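Local coordinates for protein PHOX (Pseudomonas fluorescens, PDB 4A9V) that probably hydrolyses phosphate monoesters as a PhoX-type alkaline phosphatase, using a complex iron-calcium cofactor held by a beta-propeller, at residues 178-183 / 386-391; 481-484 / 488-491; 88-93 / 192-197; 286-291 / 343-348. All blocks are in the same frame, centred on the assembly; numbering follows the deposited sequence.

Interactions 1 and 3 share the mu-oxo-diiron group: Cys179 and Glu387 of interaction 1 and Glu90 and Glu194 of interaction 3 are among the seven residues that line its pocket, and all four bind iron. The centres of the two contacts lie 13 Å apart. They also join directly, as Asn88 ND2 probably donates to Cys179 O and Ala180 O, each at 2.9 Å. Interaction 2 belongs to the hairpin whose first strand carries the calcium ligand Asp479 and packs on strand 386-391, where Trp388 CE3 lies 3.2 Å from Leu481 O. Interaction 4 lies further out, about 17 Å from the chain centre. It reaches interaction 1 through Ile389, whose CG2 is 3.8 Å from Tyr288 CB.

Interaction 1 (178-183 / 386-391); sequences NCANGK and PEWIVV. With CA (calcium ion), chain Q; CA (calcium ion), chain R; FEO (mu-oxo-diiron), chain S; EDO (1,2-ethanediol), chain O.
Facing Cys179 across the metal cluster, Glu387 OE2 is gripped by three metals: iron FE2 of the mu-oxo-diiron group at 2.2 Å and the calcium ions of chains R and Q at 2.5 and 2.8 Å. Glu387 OE1 holds the chain R calcium as well, so the carboxylate chelates that ion while bridging to the other two metals. From the other strand Cys179 SG binds iron FE1 at 2.5 Å; its chi1 of -179°, sulfur opposite the backbone N, turns the sulfur toward FE1. Trp388 joins the site through a second shell. Its NE1 donates to water 1 at 2.9 Å, and this water, lying in the indole plane, is a ligand of the chain Q calcium. Direct contact between the strands is a CH-pi interaction: Ala180 CB sits over one face of the indole, 3.5 Å from Trp388 CE2 and 29° off the normal of the five-membered ring. Asn181 OD1 meets Trp388 CZ3 obliquely at 3.8 Å, while the main polar partner of the Asn181 amide is Ser72. No backbone bond joins the two strands. Strand 178-183 ends one sheet of the propeller beside strand 189-193, strand 386-391 ends another beside strand 398-402, and Trp388 lies between them, flanked by Glu273 and by Asp479 of strand 478-483.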
loop_
_atom_site.group_PDB
_atom_site.type_symbol
_atom_site.label_atom_id
_atom_site.label_comp_id
_atom_site.label_asym_id
_atom_site.label_seq_id
_atom_site.Cartn_x
_atom_site.Cartn_y
_atom_site.Cartn_z
ATOM N N ASN A 178 -2.307 3.918 -6.870
ATOM C CA ASN A 178 -1.576 4.246 -5.649
ATOM C C ASN A 178 -2.073 3.431 -4.469
ATOM O O ASN A 178 -3.204 3.602 -4.015
ATOM C CB ASN A 178 -1.731 5.725 -5.328
ATOM C CG ASN A 178 -1.256 6.589 -6.451
ATOM O OD1 ASN A 178 -1.917 6.685 -7.487
ATOM N ND2 ASN A 178 -0.022 7.062 -6.333
ATOM N N CYS A 179 -1.223 2.522 -4.010
ATOM C CA CYS A 179 -1.582 1.511 -3.040
ATOM C C CYS A 179 -1.287 2.041 -1.640
ATOM O O CYS A 179 -2.131 2.705 -1.039
ATOM C CB CYS A 179 -0.826 0.226 -3.369
ATOM S SG CYS A 179 -1.194 -1.137 -2.268
ATOM N N ALA A 180 -0.069 1.866 -1.152
ATOM C CA ALA A 180 0.245 2.384 0.173
ATOM C C ALA A 180 1.477 3.301 0.142
ATOM O O ALA A 180 1.741 3.964 -0.879
ATOM C CB ALA A 180 0.350 1.245 1.191
ATOM N N ASN A 181 2.074 3.514 1.314
ATOM C CA ASN A 181 2.676 4.793 1.628
ATOM C C ASN A 181 3.995 4.656 2.372
ATOM O O ASN A 181 4.297 3.615 2.960
ATOM C CB ASN A 181 1.702 5.619 2.484
ATOM C CG ASN A 181 1.401 4.965 3.821
ATOM O OD1 ASN A 181 0.983 3.800 3.881
ATOM N ND2 ASN A 181 1.687 5.674 4.901
ATOM N N GLY A 182 4.701 5.783 2.459
ATOM C CA GLY A 182 5.756 5.994 3.435
ATOM C C GLY A 182 5.774 7.436 3.884
ATOM O O GLY A 182 5.262 8.316 3.199
ATOM N N LYS A 183 6.388 7.666 5.031
ATOM C CA LYS A 183 6.508 8.995 5.608
ATOM C C LYS A 183 7.975 9.210 5.929
ATOM O O LYS A 183 8.557 8.439 6.687
ATOM C CB LYS A 183 5.678 9.082 6.890
ATOM C CG LYS A 183 5.808 10.418 7.602
ATOM C CD LYS A 183 4.927 10.468 8.837
ATOM C CE LYS A 183 5.086 11.767 9.600
ATOM N NZ LYS A 183 4.279 11.737 10.855
ATOM N N PRO A 386 4.046 -10.217 -0.802
ATOM C CA PRO A 386 4.383 -9.164 0.146
ATOM C C PRO A 386 3.488 -7.951 -0.016
ATOM O O PRO A 386 3.358 -7.418 -1.121
ATOM C CB PRO A 386 5.834 -8.813 -0.209
ATOM C CG PRO A 386 6.337 -9.941 -1.038
ATOM C CD PRO A 386 5.145 -10.504 -1.737
ATOM N N GLU A 387 2.867 -7.529 1.077
ATOM C CA GLU A 387 2.153 -6.264 1.087
ATOM C C GLU A 387 2.861 -5.305 2.046
ATOM O O GLU A 387 4.015 -4.967 1.795
ATOM C CB GLU A 387 0.646 -6.459 1.285
ATOM C CG GLU A 387 0.022 -7.109 0.050
ATOM C CD GLU A 387 -1.491 -6.974 -0.027
ATOM O OE1 GLU A 387 -2.179 -7.761 0.655
ATOM O OE2 GLU A 387 -2.007 -6.114 -0.791
ATOM N N TRP A 388 2.213 -4.817 3.096
ATOM C CA TRP A 388 2.825 -3.735 3.868
ATOM C C TRP A 388 3.977 -4.204 4.728
ATOM O O TRP A 388 3.954 -5.293 5.307
ATOM C CB TRP A 388 1.805 -3.066 4.777
ATOM C CG TRP A 388 0.757 -2.270 4.061
ATOM C CD1 TRP A 388 -0.041 -2.665 2.996
ATOM C CD2 TRP A 388 0.178 -1.022 4.531
ATOM N NE1 TRP A 388 -1.029 -1.745 2.769
ATOM C CE2 TRP A 388 -0.978 -0.762 3.692
ATOM C CE3 TRP A 388 0.437 -0.175 5.599
ATOM C CZ2 TRP A 388 -1.802 0.331 3.899
ATOM C CZ3 TRP A 388 -0.420 0.907 5.812
ATOM C CH2 TRP A 388 -1.514 1.146 4.984
ATOM N N ILE A 389 4.932 -3.293 4.918
ATOM C CA ILE A 389 6.056 -3.466 5.828
ATOM C C ILE A 389 6.047 -2.328 6.842
ATOM O O ILE A 389 5.787 -1.168 6.484
ATOM C CB ILE A 389 7.385 -3.478 5.040
ATOM C CG1 ILE A 389 7.379 -4.634 4.036
ATOM C CG2 ILE A 389 8.570 -3.595 5.989
ATOM C CD1 ILE A 389 8.535 -4.625 3.055
ATOM N N VAL A 390 6.352 -2.650 8.101
ATOM C CA VAL A 390 6.519 -1.621 9.125
ATOM C C VAL A 390 7.743 -1.949 9.971
ATOM O O VAL A 390 8.164 -3.103 10.068
ATOM C CB VAL A 390 5.274 -1.482 10.044
ATOM C CG1 VAL A 390 4.092 -0.926 9.265
ATOM C CG2 VAL A 390 4.937 -2.806 10.718
ATOM N N VAL A 391 8.275 -0.921 10.609
ATOM C CA VAL A 391 9.451 -1.025 11.454
ATOM C C VAL A 391 9.044 -0.608 12.872
ATOM O O VAL A 391 8.521 0.489 13.073
ATOM C CB VAL A 391 10.568 -0.090 10.931
ATOM C CG1 VAL A 391 11.784 -0.163 11.837
ATOM C CG2 VAL A 391 10.944 -0.450 9.497
HETATM CA CA CA Q . -3.150 -3.677 0.018
HETATM CA CA CA R . -4.334 -7.108 -0.501
HETATM FE FE1 FEO S . -3.052 -2.300 -3.373
HETATM FE FE2 FEO S . -1.271 -5.183 -2.608
HETATM O O FEO S . -2.745 -3.956 -2.385
HETATM C C1 EDO O . 5.284 15.088 11.725
HETATM O O1 EDO O . 4.086 14.164 11.977
HETATM C C2 EDO O . 5.887 14.751 10.357
HETATM O O2 EDO O . 6.434 15.943 9.762
HETATM O O HOH W 1 -2.709 -1.252 0.508
HETATM O O HOH W 2 -4.456 -1.916 -1.778
HETATM O O HOH W 3 -5.001 -2.861 1.469
HETATM O O HOH W 4 -5.200 -4.779 -1.204
HETATM O O HOH W 5 -4.669 -6.788 -2.851
#

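Interaction 2 (481-484 / 488-491); sequences LGFD and RLWI
Gly482 and Trp490 form an antiparallel hydrogen-bonded pair, Gly482 N to Trp490 O at 3.0 Å and Trp490 N to Gly482 O at 2.8 Å, between strands running at 160° to each other. The non-hydrogen-bonded pairs Leu481 with Ile491 and Phe483 with Leu489 adjoin it, and Asp484 N closes on Arg488 O at 3.2 Å beside the turn. On the face carrying the leucines, Leu489 CD1 lies over the Phe483 ring, 4.0 Å from its centroid, in a CH-pi contact. Leu481 and Ile491 run side by side, with Leu481 CD2 3.9 Å from Ile491 CG1. The polar end of the hairpin is organised by the Asp484 carboxylate, which chi1 of 60° turns toward the partner strand. Its OD1 accepts from Arg488 N at 3.0 Å, tying side chain to backbone. Asp484 OD2 takes Arg488 NE on its syn lone pair at 2.9 Å in a salt bridge, while Trp490 NE1 reaches the same oxygen from above the carboxylate plane, also at 2.9 Å and within the indole plane. Carboxylate and indole stand 75° apart. Water 6 adds a further bond to OD2 and links it to Arg488 NH2, whereas Arg488 NH1 goes to Leu10 O. Trp490 projects from the other face of the hairpin, edge-to-face with Phe524. Strand 478-483 forms one border of a four-stranded propeller sheet, strand 489-493 lies inside it against strand 510-514, and Leu481, Phe483 and Leu489 pack onto Val390 and Tyr399 of the next sheet.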
loop_
_atom_site.group_PDB
_atom_site.type_symbol
_atom_site.label_atom_id
_atom_site.label_comp_id
_atom_site.label_asym_id
_atom_site.label_seq_id
_atom_site.Cartn_x
_atom_site.Cartn_y
_atom_site.Cartn_z
ATOM N N LEU A 481 -0.451 -2.802 7.760
ATOM C CA LEU A 481 0.143 -2.846 9.095
ATOM C C LEU A 481 0.427 -1.423 9.546
ATOM O O LEU A 481 0.756 -0.563 8.722
ATOM C CB LEU A 481 1.466 -3.611 9.081
ATOM C CG LEU A 481 1.454 -5.105 8.774
ATOM C CD1 LEU A 481 2.889 -5.605 8.709
ATOM C CD2 LEU A 481 0.655 -5.878 9.807
ATOM N N GLY A 482 0.419 -1.201 10.855
ATOM C CA GLY A 482 0.912 0.053 11.404
ATOM C C GLY A 482 1.337 -0.146 12.836
ATOM O O GLY A 482 0.662 -0.831 13.584
ATOM N N PHE A 483 2.411 0.515 13.244
ATOM C CA PHE A 483 2.755 0.629 14.656
ATOM C C PHE A 483 2.235 1.945 15.203
ATOM O O PHE A 483 2.274 2.971 14.514
ATOM C CB PHE A 483 4.272 0.566 14.860
ATOM C CG PHE A 483 4.798 -0.826 15.059
ATOM C CD1 PHE A 483 4.603 -1.479 16.262
ATOM C CD2 PHE A 483 5.518 -1.467 14.059
ATOM C CE1 PHE A 483 5.087 -2.748 16.460
ATOM C CE2 PHE A 483 5.996 -2.749 14.252
ATOM C CZ PHE A 483 5.804 -3.378 15.464
ATOM N N ASP A 484 1.851 1.944 16.472
ATOM C CA ASP A 484 1.723 3.183 17.210
ATOM C C ASP A 484 2.933 3.389 18.111
ATOM O O ASP A 484 3.839 2.551 18.177
ATOM C CB ASP A 484 0.399 3.243 17.988
ATOM C CG ASP A 484 0.248 2.135 19.008
ATOM O OD1 ASP A 484 1.267 1.663 19.547
ATOM O OD2 ASP A 484 -0.919 1.822 19.340
ATOM N N ARG A 488 2.194 -1.125 19.887
ATOM C CA ARG A 488 1.159 -2.019 19.385
ATOM C C ARG A 488 1.294 -2.152 17.870
ATOM O O ARG A 488 1.476 -1.161 17.175
ATOM C CB ARG A 488 -0.233 -1.483 19.719
ATOM C CG ARG A 488 -0.678 -1.709 21.158
ATOM C CD ARG A 488 -1.976 -0.978 21.486
ATOM N NE ARG A 488 -1.755 0.449 21.709
ATOM C CZ ARG A 488 -1.455 0.987 22.887
ATOM N NH1 ARG A 488 -1.350 0.231 23.968
ATOM N NH2 ARG A 488 -1.240 2.293 22.969
ATOM N N LEU A 489 1.136 -3.373 17.378
ATOM C CA LEU A 489 1.099 -3.662 15.955
ATOM C C LEU A 489 -0.337 -3.846 15.499
ATOM O O LEU A 489 -1.008 -4.801 15.892
ATOM C CB LEU A 489 1.905 -4.929 15.649
ATOM C CG LEU A 489 1.906 -5.352 14.178
ATOM C CD1 LEU A 489 2.564 -4.304 13.292
ATOM C CD2 LEU A 489 2.608 -6.696 14.028
ATOM N N TRP A 490 -0.774 -2.971 14.612
ATOM C CA TRP A 490 -2.124 -2.995 14.070
ATOM C C TRP A 490 -2.109 -3.689 12.731
ATOM O O TRP A 490 -1.228 -3.445 11.904
ATOM C CB TRP A 490 -2.643 -1.566 13.942
ATOM C CG TRP A 490 -2.710 -0.849 15.262
ATOM C CD1 TRP A 490 -1.702 -0.135 15.897
ATOM C CD2 TRP A 490 -3.842 -0.822 16.180
ATOM N NE1 TRP A 490 -2.135 0.343 17.102
ATOM C CE2 TRP A 490 -3.420 -0.030 17.328
ATOM C CE3 TRP A 490 -5.126 -1.337 16.150
ATOM C CZ2 TRP A 490 -4.268 0.233 18.387
ATOM C CZ3 TRP A 490 -5.965 -1.085 17.232
ATOM C CH2 TRP A 490 -5.553 -0.298 18.311
ATOM N N ILE A 491 -3.023 -4.644 12.558
ATOM C CA ILE A 491 -3.069 -5.547 11.410
ATOM C C ILE A 491 -4.409 -5.360 10.697
ATOM O O ILE A 491 -5.463 -5.446 11.330
ATOM C CB ILE A 491 -2.983 -7.021 11.865
ATOM C CG1 ILE A 491 -1.680 -7.295 12.616
ATOM C CG2 ILE A 491 -3.134 -7.950 10.673
ATOM C CD1 ILE A 491 -1.686 -8.587 13.413
HETATM O O HOH W 6 -1.970 3.977 20.599
#

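Interaction 3 (88-93 / 192-197); sequences NNEYTN and CEENFT. With FEO (mu-oxo-diiron), chain S.
Glu90 and Glu194 converge on one iron of the mu-oxo-diiron group. In the metal bonds, Glu90 OE2 reaches FE1 at 2.1 Å and Glu194 OE1 reaches the same FE1 at 2.0 Å. Glu194 also bridges the two irons, its OE2 binding FE2 at 2.1 Å. Waters 2 and 8 and Cys179 SG are further ligands of FE1. Both glutamates are extended, with CG opposite the backbone N (chi1 -169° in Glu90, -177° in Glu194), which carries both carboxylates out to FE1, and their carboxylate planes are 18° apart. The close oxygens are not hydrogen-bonded: Glu90 OE2 and Glu194 OE1 stand 2.8 Å apart because they share a metal, whose positive charge probably offsets their repulsion. Solvent probably supplies a hydrogen-bonded link, as water 7 accepts from Asn195 N at 3.0 Å and lies 2.9 Å from Glu90 OE2, to which it probably donates. Packing adds little; Asn88 ND2 only approaches Cys192 N at 4.4 Å, its amide being held by Tyr189, Thr191 and the carbonyls of Cys179 and Ala180. Two glutamates at the ends of strands 82-89 and 189-193 thus supply the carboxylate ligands of FE1, one of them shared with FE2, in the diiron site of this PhoX beta-propeller.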
loop_
_atom_site.group_PDB
_atom_site.type_symbol
_atom_site.label_atom_id
_atom_site.label_comp_id
_atom_site.label_asym_id
_atom_site.label_seq_id
_atom_site.Cartn_x
_atom_site.Cartn_y
_atom_site.Cartn_z
ATOM N N ASN A 88 -3.721 8.074 -0.269
ATOM C CA ASN A 88 -3.741 7.483 -1.590
ATOM C C ASN A 88 -5.159 7.194 -2.038
ATOM O O ASN A 88 -6.000 6.792 -1.234
ATOM C CB ASN A 88 -2.985 6.168 -1.590
ATOM C CG ASN A 88 -1.492 6.339 -1.456
ATOM O OD1 ASN A 88 -0.955 7.453 -1.478
ATOM N ND2 ASN A 88 -0.801 5.219 -1.367
ATOM N N ASN A 89 -5.351 7.235 -3.354
ATOM C CA ASN A 89 -6.589 6.836 -4.006
ATOM C C ASN A 89 -6.242 5.805 -5.068
ATOM O O ASN A 89 -5.604 6.132 -6.071
ATOM C CB ASN A 89 -7.235 8.076 -4.641
ATOM C CG ASN A 89 -7.615 9.113 -3.611
ATOM O OD1 ASN A 89 -7.100 10.232 -3.611
ATOM N ND2 ASN A 89 -8.527 8.745 -2.717
ATOM N N GLU A 90 -6.538 4.541 -4.796
ATOM C CA GLU A 90 -5.907 3.460 -5.551
ATOM C C GLU A 90 -6.562 3.193 -6.906
ATOM O O GLU A 90 -5.874 2.969 -7.896
ATOM C CB GLU A 90 -5.861 2.181 -4.723
ATOM C CG GLU A 90 -4.978 1.118 -5.364
ATOM C CD GLU A 90 -4.972 -0.198 -4.619
ATOM O OE1 GLU A 90 -6.059 -0.654 -4.212
ATOM O OE2 GLU A 90 -3.878 -0.809 -4.512
ATOM N N TYR A 91 -7.888 3.127 -6.943
ATOM C CA TYR A 91 -8.594 2.781 -8.172
ATOM C C TYR A 91 -10.037 3.216 -8.008
ATOM O O TYR A 91 -10.353 3.964 -7.077
ATOM C CB TYR A 91 -8.440 1.284 -8.521
ATOM C CG TYR A 91 -9.147 0.309 -7.606
ATOM C CD1 TYR A 91 -8.637 -0.001 -6.350
ATOM C CD2 TYR A 91 -10.254 -0.395 -8.041
ATOM C CE1 TYR A 91 -9.224 -0.964 -5.551
ATOM C CE2 TYR A 91 -10.859 -1.351 -7.247
ATOM C CZ TYR A 91 -10.329 -1.644 -6.008
ATOM O OH TYR A 91 -10.915 -2.580 -5.186
ATOM N N THR A 92 -10.888 2.848 -8.954
ATOM C CA THR A 92 -12.272 3.287 -8.895
ATOM C C THR A 92 -13.215 2.146 -9.231
ATOM O O THR A 92 -12.805 1.107 -9.738
ATOM C CB THR A 92 -12.521 4.527 -9.789
ATOM O OG1 THR A 92 -13.855 5.017 -9.590
ATOM C CG2 THR A 92 -12.317 4.200 -11.259
ATOM N N ASN A 93 -14.478 2.340 -8.884
ATOM C CA ASN A 93 -15.494 1.305 -8.994
ATOM C C ASN A 93 -16.504 1.728 -10.052
ATOM O O ASN A 93 -17.311 2.629 -9.814
ATOM C CB ASN A 93 -16.196 1.175 -7.645
ATOM C CG ASN A 93 -15.208 1.060 -6.496
ATOM O OD1 ASN A 93 -14.393 0.142 -6.460
ATOM N ND2 ASN A 93 -15.235 2.026 -5.586
ATOM N N CYS A 192 3.040 4.801 -3.556
ATOM C CA CYS A 192 3.554 3.612 -4.214
ATOM C C CYS A 192 2.607 3.161 -5.318
ATOM O O CYS A 192 1.438 2.882 -5.060
ATOM C CB CYS A 192 3.689 2.500 -3.184
ATOM S SG CYS A 192 5.021 2.802 -2.016
ATOM N N GLU A 193 3.113 3.077 -6.544
ATOM C CA GLU A 193 2.336 2.606 -7.688
ATOM C C GLU A 193 2.407 1.086 -7.744
ATOM O O GLU A 193 3.488 0.519 -7.889
ATOM C CB GLU A 193 2.896 3.218 -8.978
ATOM C CG GLU A 193 2.752 4.728 -9.003
ATOM C CD GLU A 193 3.552 5.443 -10.084
ATOM O OE1 GLU A 193 4.387 4.826 -10.785
ATOM O OE2 GLU A 193 3.329 6.668 -10.231
ATOM N N GLU A 194 1.253 0.436 -7.610
ATOM C CA GLU A 194 1.188 -1.024 -7.475
ATOM C C GLU A 194 0.696 -1.662 -8.786
ATOM O O GLU A 194 1.503 -1.931 -9.667
ATOM C CB GLU A 194 0.327 -1.433 -6.264
ATOM C CG GLU A 194 0.286 -2.938 -6.023
ATOM C CD GLU A 194 -0.787 -3.353 -5.042
ATOM O OE1 GLU A 194 -1.828 -2.664 -4.966
ATOM O OE2 GLU A 194 -0.617 -4.414 -4.411
ATOM N N ASN A 195 -0.614 -1.803 -8.976
ATOM C CA ASN A 195 -1.145 -2.534 -10.135
ATOM C C ASN A 195 -1.296 -1.649 -11.370
ATOM O O ASN A 195 -2.312 -1.673 -12.082
ATOM C CB ASN A 195 -2.458 -3.210 -9.771
ATOM C CG ASN A 195 -2.250 -4.364 -8.816
ATOM O OD1 ASN A 195 -1.443 -5.257 -9.085
ATOM N ND2 ASN A 195 -2.883 -4.302 -7.658
ATOM N N PHE A 196 -0.226 -0.928 -11.673
ATOM C CA PHE A 196 -0.235 0.026 -12.771
ATOM C C PHE A 196 -0.440 -0.658 -14.119
ATOM O O PHE A 196 -1.034 -0.087 -15.027
ATOM C CB PHE A 196 1.051 0.863 -12.783
ATOM C CG PHE A 196 2.287 0.084 -13.138
ATOM C CD1 PHE A 196 2.990 -0.630 -12.184
ATOM C CD2 PHE A 196 2.778 0.113 -14.429
ATOM C CE1 PHE A 196 4.119 -1.349 -12.531
ATOM C CE2 PHE A 196 3.901 -0.608 -14.780
ATOM C CZ PHE A 196 4.584 -1.329 -13.831
ATOM N N THR A 197 0.065 -1.879 -14.250
ATOM C CA THR A 197 -0.005 -2.610 -15.509
ATOM C C THR A 197 -1.439 -2.912 -15.916
ATOM O O THR A 197 -1.721 -3.048 -17.105
ATOM C CB THR A 197 0.782 -3.930 -15.424
ATOM O OG1 THR A 197 0.339 -4.669 -14.283
ATOM C CG2 THR A 197 2.269 -3.669 -15.288
HETATM FE FE1 FEO S . -3.052 -2.300 -3.373
HETATM FE FE2 FEO S . -1.271 -5.183 -2.608
HETATM O O FEO S . -2.745 -3.956 -2.385
HETATM O O HOH W 7 -2.762 -0.715 -7.216
HETATM O O HOH W 2 -4.456 -1.916 -1.778
HETATM O O HOH W 8 -4.615 -3.654 -4.309
#

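Interaction 4 (286-291 / 343-348); sequences VVYMGD and GQWIEL
Tyr288 and Trp345 meet with their side chains crossing at about a right angle, each reaching out from its strand, the two CA atoms 11.1 Å apart. The ring planes are inclined by 42°, and the centroid of the Tyr288 ring lies 5.8 Å from that of the Trp345 six-membered ring, so the pair is neither a stack nor a T-shaped contact. The contact involves CE1 and CD1 of Tyr288 and CZ2 and CH2 of Trp345. Trp345 CZ2 comes in at the edge of the phenol, near its plane, 3.6 Å from Tyr288 CE1 and 3.9 Å from Tyr288 CD1, while Tyr288 CE1 meets the indole obliquely. Both side chains set CG opposite the carbonyl carbon, with chi1 of -64° in Tyr288 and -65° in Trp345, which brings the two rings together. Their polar atoms are joined by water 9. It accepts from Trp345 NE1 at 2.9 Å and is hydrogen-bonded to Tyr288 OH at 2.9 Å, lying in the plane of the phenol ring; thus a buried hydroxyl and a buried indole N-H share one solvent molecule. Tyr288 OH is also bonded to His439 ND1. Val286 CG1 covers part of one phenol face, Trp432 meets the ring edge-to-face, and Lys300 makes a cation-pi contact with Trp345. Strands 284-290 and 340-347 belong to the same antiparallel sheet with strands 296-303 and 322-329 between them, and Ile389 and Val391 of strand 386-391, at the far end of that sheet, pack against Tyr288.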
loop_
_atom_site.group_PDB
_atom_site.type_symbol
_atom_site.label_atom_id
_atom_site.label_comp_id
_atom_site.label_asym_id
_atom_site.label_seq_id
_atom_site.Cartn_x
_atom_site.Cartn_y
_atom_site.Cartn_z
ATOM N N VAL A 286 16.814 4.260 4.973
ATOM C CA VAL A 286 16.502 2.908 4.534
ATOM C C VAL A 286 15.012 2.854 4.215
ATOM O O VAL A 286 14.188 3.388 4.957
ATOM C CB VAL A 286 16.852 1.885 5.640
ATOM C CG1 VAL A 286 16.479 0.471 5.225
ATOM C CG2 VAL A 286 18.331 1.982 5.997
ATOM N N VAL A 287 14.690 2.240 3.083
ATOM C CA VAL A 287 13.297 2.074 2.672
ATOM C C VAL A 287 13.047 0.610 2.318
ATOM O O VAL A 287 13.599 0.104 1.343
ATOM C CB VAL A 287 12.945 2.958 1.459
ATOM C CG1 VAL A 287 11.450 2.891 1.193
ATOM C CG2 VAL A 287 13.416 4.394 1.661
ATOM N N TYR A 288 12.279 -0.093 3.148
ATOM C CA TYR A 288 11.887 -1.478 2.852
ATOM C C TYR A 288 10.611 -1.486 2.010
ATOM O O TYR A 288 9.690 -0.706 2.268
ATOM C CB TYR A 288 11.645 -2.266 4.148
ATOM C CG TYR A 288 12.867 -2.442 5.018
ATOM C CD1 TYR A 288 13.811 -3.409 4.723
ATOM C CD2 TYR A 288 13.023 -1.713 6.186
ATOM C CE1 TYR A 288 14.904 -3.616 5.547
ATOM C CE2 TYR A 288 14.113 -1.906 7.018
ATOM C CZ TYR A 288 15.042 -2.880 6.706
ATOM O OH TYR A 288 16.134 -3.100 7.520
ATOM N N MET A 289 10.553 -2.357 1.005
ATOM C CA MET A 289 9.503 -2.315 -0.007
ATOM C C MET A 289 9.095 -3.719 -0.442
ATOM O O MET A 289 9.932 -4.491 -0.903
ATOM C CB MET A 289 10.000 -1.561 -1.240
ATOM C CG MET A 289 10.261 -0.089 -0.993
ATOM S SD MET A 289 10.987 0.742 -2.419
ATOM C CE MET A 289 12.647 0.062 -2.383
ATOM N N GLY A 290 7.791 -3.968 -0.490
ATOM C CA GLY A 290 7.259 -5.208 -1.037
ATOM C C GLY A 290 6.740 -5.025 -2.453
ATOM O O GLY A 290 6.264 -3.948 -2.818
ATOM N N ASP A 291 6.825 -6.097 -3.243
ATOM C CA ASP A 291 6.250 -6.198 -4.588
ATOM C C ASP A 291 5.075 -7.170 -4.533
ATOM O O ASP A 291 5.279 -8.373 -4.372
ATOM C CB ASP A 291 7.335 -6.732 -5.540
ATOM C CG ASP A 291 6.909 -6.774 -6.981
ATOM O OD1 ASP A 291 5.815 -6.273 -7.325
ATOM O OD2 ASP A 291 7.719 -7.262 -7.806
ATOM N N GLY A 343 18.397 -14.708 6.726
ATOM C CA GLY A 343 18.299 -14.250 5.355
ATOM C C GLY A 343 19.332 -13.187 5.064
ATOM O O GLY A 343 20.163 -12.849 5.916
ATOM N N GLN A 344 19.294 -12.680 3.840
ATOM C CA GLN A 344 20.282 -11.727 3.382
ATOM C C GLN A 344 19.706 -10.780 2.349
ATOM O O GLN A 344 18.706 -11.075 1.688
ATOM C CB GLN A 344 21.490 -12.446 2.784
ATOM C CG GLN A 344 21.161 -13.248 1.547
ATOM C CD GLN A 344 22.329 -14.062 1.048
ATOM O OE1 GLN A 344 23.311 -13.513 0.551
ATOM N NE2 GLN A 344 22.201 -15.380 1.116
ATOM N N TRP A 345 20.383 -9.645 2.215
ATOM C CA TRP A 345 20.123 -8.654 1.179
ATOM C C TRP A 345 21.172 -8.755 0.105
ATOM O O TRP A 345 22.377 -8.777 0.407
ATOM C CB TRP A 345 20.167 -7.258 1.801
ATOM C CG TRP A 345 19.067 -7.022 2.796
ATOM C CD1 TRP A 345 19.176 -6.929 4.175
ATOM C CD2 TRP A 345 17.639 -7.007 2.513
ATOM N NE1 TRP A 345 17.940 -6.817 4.753
ATOM C CE2 TRP A 345 16.973 -6.857 3.797
ATOM C CE3 TRP A 345 16.878 -6.998 1.355
ATOM C CZ2 TRP A 345 15.593 -6.790 3.900
ATOM C CZ3 TRP A 345 15.492 -6.927 1.472
ATOM C CH2 TRP A 345 14.868 -6.807 2.715
ATOM N N ILE A 346 20.735 -8.755 -1.151
ATOM C CA ILE A 346 21.616 -8.928 -2.294
ATOM C C ILE A 346 21.463 -7.721 -3.216
ATOM O O ILE A 346 20.360 -7.338 -3.577
ATOM C CB ILE A 346 21.272 -10.215 -3.072
ATOM C CG1 ILE A 346 21.335 -11.433 -2.149
ATOM C CG2 ILE A 346 22.205 -10.380 -4.260
ATOM C CD1 ILE A 346 20.808 -12.705 -2.768
ATOM N N GLU A 347 22.588 -7.109 -3.565
ATOM C CA GLU A 347 22.621 -5.850 -4.296
ATOM C C GLU A 347 22.159 -5.999 -5.751
ATOM O O GLU A 347 22.610 -6.896 -6.469
ATOM C CB GLU A 347 24.067 -5.367 -4.262
ATOM C CG GLU A 347 24.345 -3.990 -4.796
ATOM C CD GLU A 347 25.813 -3.637 -4.657
ATOM O OE1 GLU A 347 26.480 -4.191 -3.751
ATOM O OE2 GLU A 347 26.193 -2.610 -5.224
ATOM N N LEU A 348 21.342 -5.054 -6.209
ATOM C CA LEU A 348 20.955 -4.955 -7.605
ATOM C C LEU A 348 21.717 -3.801 -8.242
ATOM O O LEU A 348 21.258 -2.652 -8.271
ATOM C CB LEU A 348 19.446 -4.742 -7.715
ATOM C CG LEU A 348 18.601 -5.832 -7.052
ATOM C CD1 LEU A 348 17.124 -5.539 -7.255
ATOM C CD2 LEU A 348 18.955 -7.215 -7.573
HETATM O O HOH W 9 18.142 -5.079 7.085
#